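Local coordinates for CopC (Methylosinus trichosporium OB3b, PDB 5ICU), which binds copper(II) and, as a periplasmic member of the CopC family, probably takes part in copper handling and homeostasis, at residues P32-I37 against R78-D83. Residues are numbered along the deposited sequence; the frame is centred on the assembly and turned at random.
Sequences PAYSSI and RVLSSD. With CU (copper (II) ion), chain B.
Leu80 leans against the backbone and CB of Tyr34. Its CB approaches Tyr34 O at 3.5 Å, and one methyl, CD2, reaches Tyr34 CB at 3.8 Å. In Leu80, chi1 (-178°) sets CG anti to the backbone N, and chi2 (61°) then turns CD2 to the root of the tyrosine; this methyl meets the ring only obliquely, while the phenol end heads away from residues 78-83. Next to this contact Ser36 and Arg78 form an antiparallel hydrogen-bonded pair. Arg78 N gives a bond to Ser36 O (2.8 Å), and Ser36 N returns one to Arg78 O (2.9 Å). The same Arg78 O also receives a CA-H...O contact from Ser35 CA at 3.6 Å. Both side chains of the pair lie on one face of the sheet, but the guanidinium end of Arg78 leads away and Ser36 OG is hydrogen-bonded to Glu49 on the neighbouring strand 46-50. Beyond the pair, the next bond across the segments is to a side chain: Ser35 OG, anti to its own carbonyl carbon (chi1 -66°), accepts Leu80 N at 3.3 Å, a long bond. This hydroxyl also bonds to Glu31 O, and it passes over Val79 with 3.5 Å between Ser35 OG and Val79 CB. Val79 itself packs on Leu61 and Phe26 of the other sheet. Past Leu80 the chain turns toward the metal, where Asp83 OD2 binds copper at 2.3 Å together with His1 and His85. The arrangement is an antiparallel strand pair, continued by a serine hydroxyl, in a cupredoxin-like beta sandwich, with one strand leading into the loop of the CopC copper(II) site.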
loop_
_atom_site.group_PDB
_atom_site.type_symbol
_atom_site.label_atom_id
_atom_site.label_comp_id
_atom_site.label_asym_id
_atom_site.label_seq_id
_atom_site.Cartn_x
_atom_site.Cartn_y
_atom_site.Cartn_z
ATOM N N PRO A 32 7.960 0.336 -11.386
ATOM C CA PRO A 32 6.994 -0.638 -10.927
ATOM C C PRO A 32 7.456 -2.112 -10.962
ATOM O O PRO A 32 7.125 -2.897 -10.059
ATOM C CB PRO A 32 5.741 -0.412 -11.802
ATOM C CG PRO A 32 6.055 0.696 -12.656
ATOM C CD PRO A 32 7.391 1.227 -12.410
ATOM N N ALA A 33 8.208 -2.503 -11.988
ATOM C CA ALA A 33 8.623 -3.904 -12.117
ATOM C C ALA A 33 9.648 -4.286 -11.078
ATOM O O ALA A 33 9.867 -5.495 -10.850
ATOM C CB ALA A 33 9.180 -4.146 -13.496
ATOM N N TYR A 34 10.264 -3.306 -10.421
ATOM C CA TYR A 34 11.236 -3.556 -9.343
ATOM C C TYR A 34 10.774 -2.906 -8.055
ATOM O O TYR A 34 11.575 -2.551 -7.202
ATOM C CB TYR A 34 12.624 -3.047 -9.743
ATOM C CG TYR A 34 13.232 -3.822 -10.853
ATOM C CD1 TYR A 34 13.927 -5.009 -10.583
ATOM C CD2 TYR A 34 13.064 -3.469 -12.184
ATOM C CE1 TYR A 34 14.490 -5.740 -11.592
ATOM C CE2 TYR A 34 13.589 -4.235 -13.203
ATOM C CZ TYR A 34 14.330 -5.367 -12.903
ATOM O OH TYR A 34 14.921 -6.108 -13.905
ATOM N N SER A 35 9.464 -2.847 -7.852
ATOM C CA SER A 35 8.884 -2.304 -6.597
ATOM C C SER A 35 7.915 -3.316 -6.015
ATOM O O SER A 35 7.254 -4.051 -6.740
ATOM C CB SER A 35 8.219 -0.963 -6.884
ATOM O OG SER A 35 9.208 -0.012 -7.256
ATOM N N SER A 36 7.774 -3.291 -4.702
ATOM C CA SER A 36 6.971 -4.258 -3.976
ATOM C C SER A 36 6.120 -3.523 -2.938
ATOM O O SER A 36 6.622 -2.641 -2.230
ATOM C CB SER A 36 7.856 -5.251 -3.263
ATOM O OG SER A 36 7.109 -6.186 -2.512
ATOM N N ILE A 37 4.837 -3.886 -2.867
ATOM C CA ILE A 37 3.929 -3.450 -1.818
ATOM C C ILE A 37 3.341 -4.739 -1.262
ATOM O O ILE A 37 2.921 -5.613 -2.024
ATOM C CB ILE A 37 2.795 -2.541 -2.341
ATOM C CG1 ILE A 37 3.343 -1.397 -3.187
ATOM C CG2 ILE A 37 1.978 -2.016 -1.171
ATOM C CD1 ILE A 37 2.297 -0.624 -3.951
ATOM N N ARG A 78 8.701 -1.528 -0.635
ATOM C CA ARG A 78 10.122 -1.476 -0.874
ATOM C C ARG A 78 10.280 -1.204 -2.360
ATOM O O ARG A 78 9.996 -2.090 -3.191
ATOM C CB ARG A 78 10.720 -2.800 -0.459
ATOM C CG ARG A 78 12.300 -2.762 -0.369
ATOM C CD ARG A 78 12.876 -3.961 0.373
ATOM N NE ARG A 78 14.345 -3.918 0.404
ATOM C CZ ARG A 78 15.153 -4.300 -0.582
ATOM N NH1 ARG A 78 14.679 -4.781 -1.706
ATOM N NH2 ARG A 78 16.478 -4.187 -0.441
ATOM N N VAL A 79 10.627 0.036 -2.701
ATOM C CA VAL A 79 10.567 0.508 -4.069
ATOM C C VAL A 79 11.949 0.830 -4.578
ATOM O O VAL A 79 12.825 1.224 -3.805
ATOM C CB VAL A 79 9.622 1.740 -4.213
ATOM C CG1 VAL A 79 8.221 1.386 -3.709
ATOM C CG2 VAL A 79 10.154 2.972 -3.492
ATOM N N LEU A 80 12.104 0.689 -5.891
ATOM C CA LEU A 80 13.342 1.148 -6.569
ATOM C C LEU A 80 13.063 2.500 -7.189
ATOM O O LEU A 80 12.239 2.616 -8.072
ATOM C CB LEU A 80 13.801 0.128 -7.622
ATOM C CG LEU A 80 15.117 0.530 -8.322
ATOM C CD1 LEU A 80 16.265 0.662 -7.390
ATOM C CD2 LEU A 80 15.399 -0.430 -9.423
ATOM N N SER A 81 13.724 3.527 -6.670
ATOM C CA SER A 81 13.561 4.896 -7.188
ATOM C C SER A 81 14.208 5.032 -8.549
ATOM O O SER A 81 15.146 4.323 -8.880
ATOM C CB SER A 81 14.211 5.893 -6.241
ATOM O OG SER A 81 13.780 5.753 -4.888
ATOM N N SER A 82 13.733 6.013 -9.310
ATOM C CA SER A 82 14.271 6.229 -10.655
ATOM C C SER A 82 15.710 6.685 -10.578
ATOM O O SER A 82 16.436 6.516 -11.582
ATOM C CB SER A 82 13.389 7.190 -11.449
ATOM O OG SER A 82 12.090 6.632 -11.647
ATOM N N ASP A 83 16.181 7.219 -9.444
ATOM C CA ASP A 83 17.561 7.627 -9.333
ATOM C C ASP A 83 18.467 6.508 -8.873
ATOM O O ASP A 83 19.653 6.758 -8.551
ATOM C CB ASP A 83 17.687 8.855 -8.426
ATOM C CG ASP A 83 17.530 8.541 -6.950
ATOM O OD1 ASP A 83 17.005 7.443 -6.604
ATOM O OD2 ASP A 83 17.895 9.426 -6.124
HETATM CU CU CU B . 18.118 8.822 -3.918
HETATM O O HOH W 1 19.335 10.840 -3.644
#